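Local coordinates for protein delta toxin (Clostridium perfringens, PDB 2YGT) that probably lyses red blood cells as a haemolysin that assembles into a beta-barrel pore in the target membrane, at residues N190-N195 and D260-G265; T175-T180 and Q196-S201; V86-I91 and I252-I257. One frame throughout, in Å; residues are numbered along the deposited sequence.

Interaction 1: N190-N195 and D260-G265; sequences NIVYGN and DTEWQG
G265 links its backbone to both neighbours of G194, its N donating to Y193 O (2.8 Å, N-H...O 162°) and its O accepting from N195 N (2.7 Å), while 192-195 and 262-265 run only 30° apart, so the loop lies along the start of strand 263-282 through a single beta bridge. With no side chain at either glycine, G194 CA comes within 3.5 Å of G265 O. Beside this bridge the Y193 ring is placed by CG lying anti to the carbonyl carbon (chi1 -54°). W263 O meets Y193 CD1 at the ring edge, in its plane, at 3.6 Å, and E262 CG approaches Y193 CE1 obliquely at 3.8 Å. The V192 CG1 methyl covers one face over its centre, and E262 OE1 reaches that same methyl. N190 shapes the loop: its OD1 accepts from V192 N (2.8 Å) and Y193 N (3.1 Å) from opposite faces of its amide, the first closing an Asx turn, the second an Asx motif. Beyond the segments Y193 OH bonds Y203 OH and R202 makes a cation-pi contact with the ring. Polar attachment between the segments is thus carried by main-chain atoms, whereas the side chains add mostly apolar contact.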
loop_
_atom_site.group_PDB
_atom_site.type_symbol
_atom_site.label_atom_id
_atom_site.label_comp_id
_atom_site.label_asym_id
_atom_site.label_seq_id
_atom_site.Cartn_x
_atom_site.Cartn_y
_atom_site.Cartn_z
ATOM N N ASN A 190 -8.065 -13.878 -27.541
ATOM C CA ASN A 190 -8.633 -14.966 -28.316
ATOM C C ASN A 190 -9.213 -14.385 -29.600
ATOM O O ASN A 190 -9.959 -13.409 -29.554
ATOM C CB ASN A 190 -9.715 -15.673 -27.496
ATOM C CG ASN A 190 -10.367 -16.820 -28.245
ATOM O OD1 ASN A 190 -11.179 -16.611 -29.149
ATOM N ND2 ASN A 190 -10.033 -18.040 -27.852
ATOM N N ILE A 191 -8.865 -14.969 -30.742
ATOM C CA ILE A 191 -9.265 -14.395 -32.029
ATOM C C ILE A 191 -10.775 -14.249 -32.205
ATOM O O ILE A 191 -11.231 -13.415 -32.986
ATOM C CB ILE A 191 -8.689 -15.168 -33.232
ATOM C CG1 ILE A 191 -9.000 -16.659 -33.117
ATOM C CG2 ILE A 191 -7.190 -14.923 -33.351
ATOM C CD1 ILE A 191 -8.503 -17.465 -34.295
ATOM N N VAL A 192 -11.546 -15.051 -31.481
ATOM C CA VAL A 192 -12.999 -14.944 -31.538
ATOM C C VAL A 192 -13.551 -14.024 -30.447
ATOM O O VAL A 192 -14.254 -13.053 -30.736
ATOM C CB VAL A 192 -13.672 -16.328 -31.422
ATOM C CG1 VAL A 192 -15.190 -16.185 -31.450
ATOM C CG2 VAL A 192 -13.186 -17.247 -32.537
ATOM N N TYR A 193 -13.221 -14.324 -29.194
ATOM C CA TYR A 193 -13.835 -13.641 -28.058
ATOM C C TYR A 193 -13.019 -12.467 -27.516
ATOM O O TYR A 193 -13.427 -11.812 -26.555
ATOM C CB TYR A 193 -14.127 -14.648 -26.944
ATOM C CG TYR A 193 -14.939 -15.830 -27.418
ATOM C CD1 TYR A 193 -16.285 -15.690 -27.735
ATOM C CD2 TYR A 193 -14.360 -17.083 -27.567
ATOM C CE1 TYR A 193 -17.033 -16.764 -28.174
ATOM C CE2 TYR A 193 -15.099 -18.163 -28.006
ATOM C CZ TYR A 193 -16.433 -17.999 -28.309
ATOM O OH TYR A 193 -17.168 -19.076 -28.746
ATOM N N GLY A 194 -11.873 -12.199 -28.137
ATOM C CA GLY A 194 -11.004 -11.124 -27.698
ATOM C C GLY A 194 -10.422 -11.403 -26.325
ATOM O O GLY A 194 -10.016 -12.526 -26.037
ATOM N N ASN A 195 -10.379 -10.378 -25.479
ATOM C CA ASN A 195 -9.903 -10.523 -24.107
ATOM C C ASN A 195 -11.079 -10.799 -23.179
ATOM O O ASN A 195 -11.964 -9.957 -23.029
ATOM C CB ASN A 195 -9.154 -9.261 -23.666
ATOM C CG ASN A 195 -8.643 -9.350 -22.234
ATOM O OD1 ASN A 195 -9.347 -9.811 -21.337
ATOM N ND2 ASN A 195 -7.413 -8.894 -22.016
ATOM N N ASP A 260 -20.969 -9.092 -31.485
ATOM C CA ASP A 260 -21.054 -9.298 -32.924
ATOM C C ASP A 260 -22.087 -10.391 -33.157
ATOM O O ASP A 260 -23.258 -10.108 -33.403
ATOM C CB ASP A 260 -19.694 -9.705 -33.493
ATOM C CG ASP A 260 -19.648 -9.629 -35.007
ATOM O OD1 ASP A 260 -20.655 -9.205 -35.613
ATOM O OD2 ASP A 260 -18.603 -9.991 -35.589
ATOM N N THR A 261 -21.645 -11.642 -33.077
ATOM C CA THR A 261 -22.558 -12.775 -32.959
ATOM C C THR A 261 -22.166 -13.540 -31.698
ATOM O O THR A 261 -22.545 -14.693 -31.488
ATOM C CB THR A 261 -22.514 -13.687 -34.199
ATOM O OG1 THR A 261 -21.167 -14.109 -34.438
ATOM C CG2 THR A 261 -23.026 -12.934 -35.416
ATOM N N GLU A 262 -21.387 -12.860 -30.867
ATOM C CA GLU A 262 -20.954 -13.356 -29.572
ATOM C C GLU A 262 -20.310 -12.168 -28.881
ATOM O O GLU A 262 -20.044 -11.150 -29.520
ATOM C CB GLU A 262 -19.931 -14.482 -29.722
ATOM C CG GLU A 262 -18.601 -14.030 -30.307
ATOM C CD GLU A 262 -18.656 -13.867 -31.813
ATOM O OE1 GLU A 262 -18.874 -14.880 -32.511
ATOM O OE2 GLU A 262 -18.477 -12.730 -32.298
ATOM N N TRP A 263 -20.063 -12.281 -27.582
ATOM C CA TRP A 263 -19.369 -11.210 -26.880
ATOM C C TRP A 263 -17.879 -11.249 -27.195
ATOM O O TRP A 263 -17.253 -12.307 -27.156
ATOM C CB TRP A 263 -19.606 -11.287 -25.370
ATOM C CG TRP A 263 -20.978 -10.846 -24.957
ATOM C CD1 TRP A 263 -21.958 -11.620 -24.408
ATOM C CD2 TRP A 263 -21.527 -9.527 -25.070
ATOM N NE1 TRP A 263 -23.081 -10.865 -24.165
ATOM C CE2 TRP A 263 -22.842 -9.576 -24.564
ATOM C CE3 TRP A 263 -21.034 -8.308 -25.546
ATOM C CZ2 TRP A 263 -23.670 -8.454 -24.523
ATOM C CZ3 TRP A 263 -21.856 -7.198 -25.503
ATOM C CH2 TRP A 263 -23.158 -7.279 -24.997
ATOM N N GLN A 264 -17.329 -10.090 -27.531
ATOM C CA GLN A 264 -15.893 -9.935 -27.702
ATOM C C GLN A 264 -15.404 -8.890 -26.704
ATOM O O GLN A 264 -16.019 -7.834 -26.554
ATOM C CB GLN A 264 -15.566 -9.511 -29.132
ATOM C CG GLN A 264 -14.082 -9.345 -29.401
ATOM C CD GLN A 264 -13.799 -8.705 -30.745
ATOM O OE1 GLN A 264 -14.619 -8.762 -31.662
ATOM N NE2 GLN A 264 -12.629 -8.088 -30.871
ATOM N N GLY A 265 -14.305 -9.190 -26.018
ATOM C CA GLY A 265 -13.806 -8.316 -24.973
ATOM C C GLY A 265 -12.538 -7.575 -25.349
ATOM O O GLY A 265 -11.701 -8.095 -26.085
#

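Interaction 2: T175-T180 and Q196-S201; sequences TEFAET and QMFMRS
F177, at the end of strand 170-177, meets M197 and F198, the two central residues of a type I beta turn running from Q196 to M199 and closed by M199 N to Q196 O. No direct hydrogen bond joins the two segments; side-chain shape carries the contact. F177 has CG anti to its own N (chi1 -173°), which sends the ring out toward the turn. F198 comes from the opposite direction and sets its edge against the F177 face in an offset edge-to-face pair, with centroids 5.4 Å apart and planes at 70°; its CZ lies 3.9 Å from F177 CE2. The W89 ring makes edge-to-face contacts with both phenylalanines, joining the pair to strand 84-99. M197 takes the less common first torsion, CG between N and the carbonyl carbon (chi1 66°), and its chain bends again at the thioether. That course lays CG over the rim of one F198 face, 3.7 Å above the plane, and brings the CE methyl obliquely to the F177 ring, beside F177 CE1. T180 fills the adjoining corner with its methyl: CG2 lies at the F177 edge, in the ring plane, and crosses to M197, at 3.9 Å from M197 CB and 3.3 Å from M197 O. The T180 hydroxyl accepts from Y184 N and reaches M197 indirectly: a water stands 2.7 Å from T180 OG1 and donates to M197 O.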
loop_
_atom_site.group_PDB
_atom_site.type_symbol
_atom_site.label_atom_id
_atom_site.label_comp_id
_atom_site.label_asym_id
_atom_site.label_seq_id
_atom_site.Cartn_x
_atom_site.Cartn_y
_atom_site.Cartn_z
ATOM N N THR A 175 0.767 -1.858 -6.953
ATOM C CA THR A 175 -0.133 -2.992 -6.829
ATOM C C THR A 175 -0.998 -3.067 -8.084
ATOM O O THR A 175 -1.965 -2.317 -8.238
ATOM C CB THR A 175 -0.996 -2.894 -5.567
ATOM O OG1 THR A 175 -0.137 -2.820 -4.423
ATOM C CG2 THR A 175 -1.893 -4.108 -5.441
ATOM N N GLU A 176 -0.630 -3.978 -8.979
ATOM C CA GLU A 176 -1.239 -4.065 -10.298
ATOM C C GLU A 176 -1.928 -5.406 -10.520
ATOM O O GLU A 176 -1.469 -6.439 -10.032
ATOM C CB GLU A 176 -0.170 -3.849 -11.369
ATOM C CG GLU A 176 -0.704 -3.751 -12.787
ATOM C CD GLU A 176 0.391 -3.448 -13.794
ATOM O OE1 GLU A 176 1.451 -2.927 -13.383
ATOM O OE2 GLU A 176 0.193 -3.730 -14.993
ATOM N N PHE A 177 -3.030 -5.381 -11.264
ATOM C CA PHE A 177 -3.776 -6.598 -11.557
ATOM C C PHE A 177 -2.873 -7.624 -12.233
ATOM O O PHE A 177 -2.065 -7.285 -13.099
ATOM C CB PHE A 177 -5.006 -6.304 -12.430
ATOM C CG PHE A 177 -5.901 -7.499 -12.628
ATOM C CD1 PHE A 177 -5.686 -8.378 -13.677
ATOM C CD2 PHE A 177 -6.945 -7.755 -11.753
ATOM C CE1 PHE A 177 -6.493 -9.487 -13.850
ATOM C CE2 PHE A 177 -7.758 -8.861 -11.926
ATOM C CZ PHE A 177 -7.530 -9.728 -12.978
ATOM N N ALA A 178 -3.012 -8.881 -11.831
ATOM C CA ALA A 178 -2.163 -9.936 -12.360
ATOM C C ALA A 178 -2.918 -10.824 -13.342
ATOM O O ALA A 178 -2.659 -10.786 -14.546
ATOM C CB ALA A 178 -1.571 -10.770 -11.225
ATOM N N GLU A 179 -3.857 -11.613 -12.826
ATOM C CA GLU A 179 -4.555 -12.599 -13.644
ATOM C C GLU A 179 -5.766 -13.169 -12.911
ATOM O O GLU A 179 -5.700 -13.444 -11.711
ATOM C CB GLU A 179 -3.598 -13.726 -14.033
ATOM C CG GLU A 179 -4.223 -14.809 -14.896
ATOM C CD GLU A 179 -3.205 -15.830 -15.370
ATOM O OE1 GLU A 179 -2.191 -15.432 -15.985
ATOM O OE2 GLU A 179 -3.422 -17.031 -15.119
ATOM N N THR A 180 -6.866 -13.347 -13.636
ATOM C CA THR A 180 -8.096 -13.870 -13.052
ATOM C C THR A 180 -7.938 -15.342 -12.696
ATOM O O THR A 180 -7.001 -15.993 -13.147
ATOM C CB THR A 180 -9.303 -13.704 -14.016
ATOM O OG1 THR A 180 -9.194 -14.649 -15.088
ATOM C CG2 THR A 180 -9.359 -12.294 -14.580
ATOM N N GLN A 196 -11.079 -11.971 -22.548
ATOM C CA GLN A 196 -12.239 -12.435 -21.790
ATOM C C GLN A 196 -12.065 -12.347 -20.274
ATOM O O GLN A 196 -12.789 -13.007 -19.524
ATOM C CB GLN A 196 -12.568 -13.884 -22.165
ATOM C CG GLN A 196 -12.513 -14.190 -23.651
ATOM C CD GLN A 196 -12.401 -15.680 -23.927
ATOM O OE1 GLN A 196 -13.346 -16.439 -23.711
ATOM N NE2 GLN A 196 -11.236 -16.104 -24.404
ATOM N N MET A 197 -11.124 -11.529 -19.818
ATOM C CA MET A 197 -10.789 -11.498 -18.397
ATOM C C MET A 197 -11.977 -11.190 -17.478
ATOM O O MET A 197 -12.102 -11.792 -16.411
ATOM C CB MET A 197 -9.594 -10.573 -18.115
ATOM C CG MET A 197 -9.830 -9.101 -18.384
ATOM S SD MET A 197 -8.279 -8.170 -18.323
ATOM C CE MET A 197 -7.630 -8.702 -16.747
ATOM N N PHE A 198 -12.849 -10.272 -17.886
ATOM C CA PHE A 198 -14.009 -9.923 -17.061
ATOM C C PHE A 198 -15.340 -10.232 -17.747
ATOM O O PHE A 198 -16.383 -9.684 -17.388
ATOM C CB PHE A 198 -13.952 -8.455 -16.626
ATOM C CG PHE A 198 -12.737 -8.112 -15.811
ATOM C CD1 PHE A 198 -12.410 -8.853 -14.688
ATOM C CD2 PHE A 198 -11.920 -7.051 -16.169
ATOM C CE1 PHE A 198 -11.289 -8.547 -13.938
ATOM C CE2 PHE A 198 -10.800 -6.736 -15.422
ATOM C CZ PHE A 198 -10.484 -7.488 -14.304
ATOM N N MET A 199 -15.290 -11.125 -18.728
ATOM C CA MET A 199 -16.477 -11.541 -19.467
ATOM C C MET A 199 -17.179 -12.721 -18.778
ATOM O O MET A 199 -16.606 -13.800 -18.631
ATOM C CB MET A 199 -16.087 -11.897 -20.906
ATOM C CG MET A 199 -17.252 -12.170 -21.836
ATOM S SD MET A 199 -16.702 -12.881 -23.406
ATOM C CE MET A 199 -15.609 -11.593 -23.991
ATOM N N ARG A 200 -18.421 -12.508 -18.349
ATOM C CA ARG A 200 -19.163 -13.540 -17.629
ATOM C C ARG A 200 -19.540 -14.713 -18.531
ATOM O O ARG A 200 -19.536 -15.867 -18.099
ATOM C CB ARG A 200 -20.421 -12.955 -16.981
ATOM C CG ARG A 200 -21.173 -13.941 -16.105
ATOM C CD ARG A 200 -22.305 -13.262 -15.352
ATOM N NE ARG A 200 -22.595 -13.944 -14.092
ATOM C CZ ARG A 200 -23.568 -14.834 -13.924
ATOM N NH1 ARG A 200 -24.362 -15.158 -14.937
ATOM N NH2 ARG A 200 -23.752 -15.399 -12.737
ATOM N N SER A 201 -19.873 -14.414 -19.781
ATOM C CA SER A 201 -20.243 -15.450 -20.732
ATOM C C SER A 201 -20.042 -14.961 -22.156
ATOM O O SER A 201 -19.917 -13.761 -22.401
ATOM C CB SER A 201 -21.695 -15.886 -20.527
ATOM O OG SER A 201 -22.595 -14.967 -21.120
HETATM O O HOH W 1 -11.643 -14.881 -16.118
#

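Interaction 3: V86-I91 and I252-I257; sequences VMRWPI and INSYHI
V86 packs against H256 at a non-hydrogen-bonded pair of two antiparallel strands: its CG2 sits over the imidazole face, 3.7 Å from the centroid and 19° off the ring normal, a CH-pi contact, while CG1 reaches S254 CB. M87 pairs with Y255 through two backbone bonds, M87 N to Y255 O and Y255 N to M87 O (2.8 and 2.9 Å), and its extended side chain leaves toward I221 of helix 219-222. R88 returns to the V86 side of the sheet. R88 CA approaches N253 O at 3.2 Å, CG lies against S254 OG, and I252 CG2 touches the edge of the guanidinium, whose NH2 forms a salt bridge with D270 on strand 263-282. W89 exchanges a further pair of backbone bonds with N253. Because CG stands between N and the carbonyl carbon (chi1 66°), the indole swings back over the partner strand, where W89 NE1 passes N253 CB at 3.6 Å with ring and amide planes perpendicular. N267 bridges these two side chains, accepting from W89 NE1 and donating to N253 OD1. At P90, I252 CD1 lies near the ring nitrogen. I91, where the chain turns a corner, brings CD1 and CG2 against N253 OD1 (3.3 and 3.4 Å), while N253 ND2 donates to I252 O. Hydrogen-bonded pairs M87-Y255 and W89-N253, with non-hydrogen-bonded V86-H256 and R88-S254 between and beside them, are the register of a regular antiparallel beta-sheet, here crossing at 150°.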
loop_
_atom_site.group_PDB
_atom_site.type_symbol
_atom_site.label_atom_id
_atom_site.label_comp_id
_atom_site.label_asym_id
_atom_site.label_seq_id
_atom_site.Cartn_x
_atom_site.Cartn_y
_atom_site.Cartn_z
ATOM N N VAL A 86 -19.384 -1.247 -21.002
ATOM C CA VAL A 86 -18.090 -0.834 -20.478
ATOM C C VAL A 86 -17.996 -1.053 -18.976
ATOM O O VAL A 86 -18.905 -0.696 -18.225
ATOM C CB VAL A 86 -17.811 0.659 -20.768
ATOM C CG1 VAL A 86 -16.452 1.065 -20.203
ATOM C CG2 VAL A 86 -17.888 0.942 -22.262
ATOM N N MET A 87 -16.893 -1.651 -18.543
ATOM C CA MET A 87 -16.596 -1.761 -17.123
ATOM C C MET A 87 -15.287 -1.047 -16.824
ATOM O O MET A 87 -14.213 -1.526 -17.184
ATOM C CB MET A 87 -16.500 -3.225 -16.691
ATOM C CG MET A 87 -15.992 -3.406 -15.270
ATOM S SD MET A 87 -15.599 -5.118 -14.863
ATOM C CE MET A 87 -14.655 -4.898 -13.359
ATOM N N ARG A 88 -15.381 0.108 -16.177
ATOM C CA ARG A 88 -14.192 0.836 -15.750
ATOM C C ARG A 88 -13.660 0.236 -14.455
ATOM O O ARG A 88 -14.418 -0.005 -13.517
ATOM C CB ARG A 88 -14.501 2.329 -15.602
ATOM C CG ARG A 88 -14.857 2.977 -16.931
ATOM C CD ARG A 88 -15.330 4.413 -16.787
ATOM N NE ARG A 88 -14.273 5.300 -16.316
ATOM C CZ ARG A 88 -14.230 6.605 -16.566
ATOM N NH1 ARG A 88 -15.181 7.173 -17.299
ATOM N NH2 ARG A 88 -13.233 7.340 -16.093
ATOM N N TRP A 89 -12.355 -0.019 -14.415
ATOM C CA TRP A 89 -11.752 -0.741 -13.299
ATOM C C TRP A 89 -10.318 -0.272 -13.025
ATOM O O TRP A 89 -9.657 0.269 -13.914
ATOM C CB TRP A 89 -11.783 -2.251 -13.578
ATOM C CG TRP A 89 -10.924 -2.663 -14.741
ATOM C CD1 TRP A 89 -11.152 -2.403 -16.062
ATOM C CD2 TRP A 89 -9.698 -3.405 -14.685
ATOM N NE1 TRP A 89 -10.145 -2.935 -16.830
ATOM C CE2 TRP A 89 -9.238 -3.554 -16.009
ATOM C CE3 TRP A 89 -8.944 -3.956 -13.643
ATOM C CZ2 TRP A 89 -8.060 -4.231 -16.321
ATOM C CZ3 TRP A 89 -7.772 -4.630 -13.954
ATOM C CH2 TRP A 89 -7.342 -4.761 -15.283
ATOM N N PRO A 90 -9.832 -0.480 -11.788
ATOM C CA PRO A 90 -8.485 -0.045 -11.408
ATOM C C PRO A 90 -7.446 -1.101 -11.761
ATOM O O PRO A 90 -7.239 -2.038 -10.990
ATOM C CB PRO A 90 -8.572 0.073 -9.876
ATOM C CG PRO A 90 -9.943 -0.475 -9.485
ATOM C CD PRO A 90 -10.490 -1.184 -10.679
ATOM N N ILE A 91 -6.800 -0.964 -12.910
ATOM C CA ILE A 91 -5.734 -1.889 -13.260
ATOM C C ILE A 91 -4.540 -1.743 -12.311
ATOM O O ILE A 91 -3.867 -2.728 -11.998
ATOM C CB ILE A 91 -5.274 -1.711 -14.715
ATOM C CG1 ILE A 91 -4.251 -2.788 -15.082
ATOM C CG2 ILE A 91 -4.699 -0.317 -14.931
ATOM C CD1 ILE A 91 -4.006 -2.913 -16.571
ATOM N N ILE A 252 -7.194 3.903 -13.984
ATOM C CA ILE A 252 -8.435 3.265 -14.396
ATOM C C ILE A 252 -8.346 2.844 -15.855
ATOM O O ILE A 252 -7.860 3.597 -16.697
ATOM C CB ILE A 252 -9.630 4.222 -14.242
ATOM C CG1 ILE A 252 -9.849 4.580 -12.773
ATOM C CG2 ILE A 252 -10.895 3.605 -14.832
ATOM C CD1 ILE A 252 -10.769 3.630 -12.051
ATOM N N ASN A 253 -8.809 1.633 -16.149
ATOM C CA ASN A 253 -8.932 1.173 -17.527
ATOM C C ASN A 253 -10.391 0.896 -17.875
ATOM O O ASN A 253 -11.228 0.736 -16.987
ATOM C CB ASN A 253 -8.080 -0.075 -17.766
ATOM C CG ASN A 253 -6.607 0.246 -17.912
ATOM O OD1 ASN A 253 -5.790 -0.634 -18.175
ATOM N ND2 ASN A 253 -6.261 1.517 -17.746
ATOM N N SER A 254 -10.693 0.850 -19.167
ATOM C CA SER A 254 -12.048 0.573 -19.622
ATOM C C SER A 254 -12.093 -0.773 -20.330
ATOM O O SER A 254 -11.552 -0.923 -21.426
ATOM C CB SER A 254 -12.542 1.677 -20.561
ATOM O OG SER A 254 -12.651 2.921 -19.884
ATOM N N TYR A 255 -12.724 -1.750 -19.690
ATOM C CA TYR A 255 -12.921 -3.060 -20.293
ATOM C C TYR A 255 -14.236 -3.071 -21.067
ATOM O O TYR A 255 -15.315 -3.012 -20.479
ATOM C CB TYR A 255 -12.913 -4.152 -19.220
ATOM C CG TYR A 255 -13.151 -5.548 -19.759
ATOM C CD1 TYR A 255 -12.138 -6.245 -20.406
ATOM C CD2 TYR A 255 -14.389 -6.165 -19.623
ATOM C CE1 TYR A 255 -12.355 -7.518 -20.906
ATOM C CE2 TYR A 255 -14.615 -7.435 -20.114
ATOM C CZ TYR A 255 -13.596 -8.107 -20.754
ATOM O OH TYR A 255 -13.819 -9.371 -21.242
ATOM N N HIS A 256 -14.132 -3.124 -22.391
ATOM C CA HIS A 256 -15.302 -3.109 -23.263
ATOM C C HIS A 256 -15.705 -4.516 -23.679
ATOM O O HIS A 256 -14.856 -5.327 -24.045
ATOM C CB HIS A 256 -15.008 -2.304 -24.532
ATOM C CG HIS A 256 -14.864 -0.830 -24.305
ATOM N ND1 HIS A 256 -15.636 0.102 -24.963
ATOM C CD2 HIS A 256 -14.036 -0.130 -23.495
ATOM C CE1 HIS A 256 -15.291 1.315 -24.567
ATOM N NE2 HIS A 256 -14.322 1.202 -23.676
ATOM N N ILE A 257 -17.001 -4.800 -23.622
ATOM C CA ILE A 257 -17.546 -5.961 -24.317
ATOM C C ILE A 257 -18.472 -5.495 -25.438
ATOM O O ILE A 257 -19.309 -4.613 -25.240
ATOM C CB ILE A 257 -18.290 -6.936 -23.373
ATOM C CG1 ILE A 257 -19.411 -6.216 -22.619
ATOM C CG2 ILE A 257 -17.313 -7.590 -22.409
ATOM C CD1 ILE A 257 -20.292 -7.145 -21.812
#

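All three contacts lie toward one end of the elongated chain, away from the zinc sites. Interaction 3 pairs neighbouring strands 84-99 and 241-259 of the branched antiparallel sheet; interactions 1 and 2 fold the long loop after strand 170-177 back onto that sheet. Their centres are 10 Å (2 and 3), 15 Å (1 and 2) and 16 Å (1 and 3) apart. In sequence, 175-180, 190-195 and 196-201 all fall between the two strands of interaction 3, and 260-265 follows 252-257, so interaction 1 alternates with both others. Y255 ties the groups together, its OH meeting N195 O, and F177 N meets I91 O. The loop-covered sheet is consistent with the membrane-facing rim of leukocidin-type pore formers.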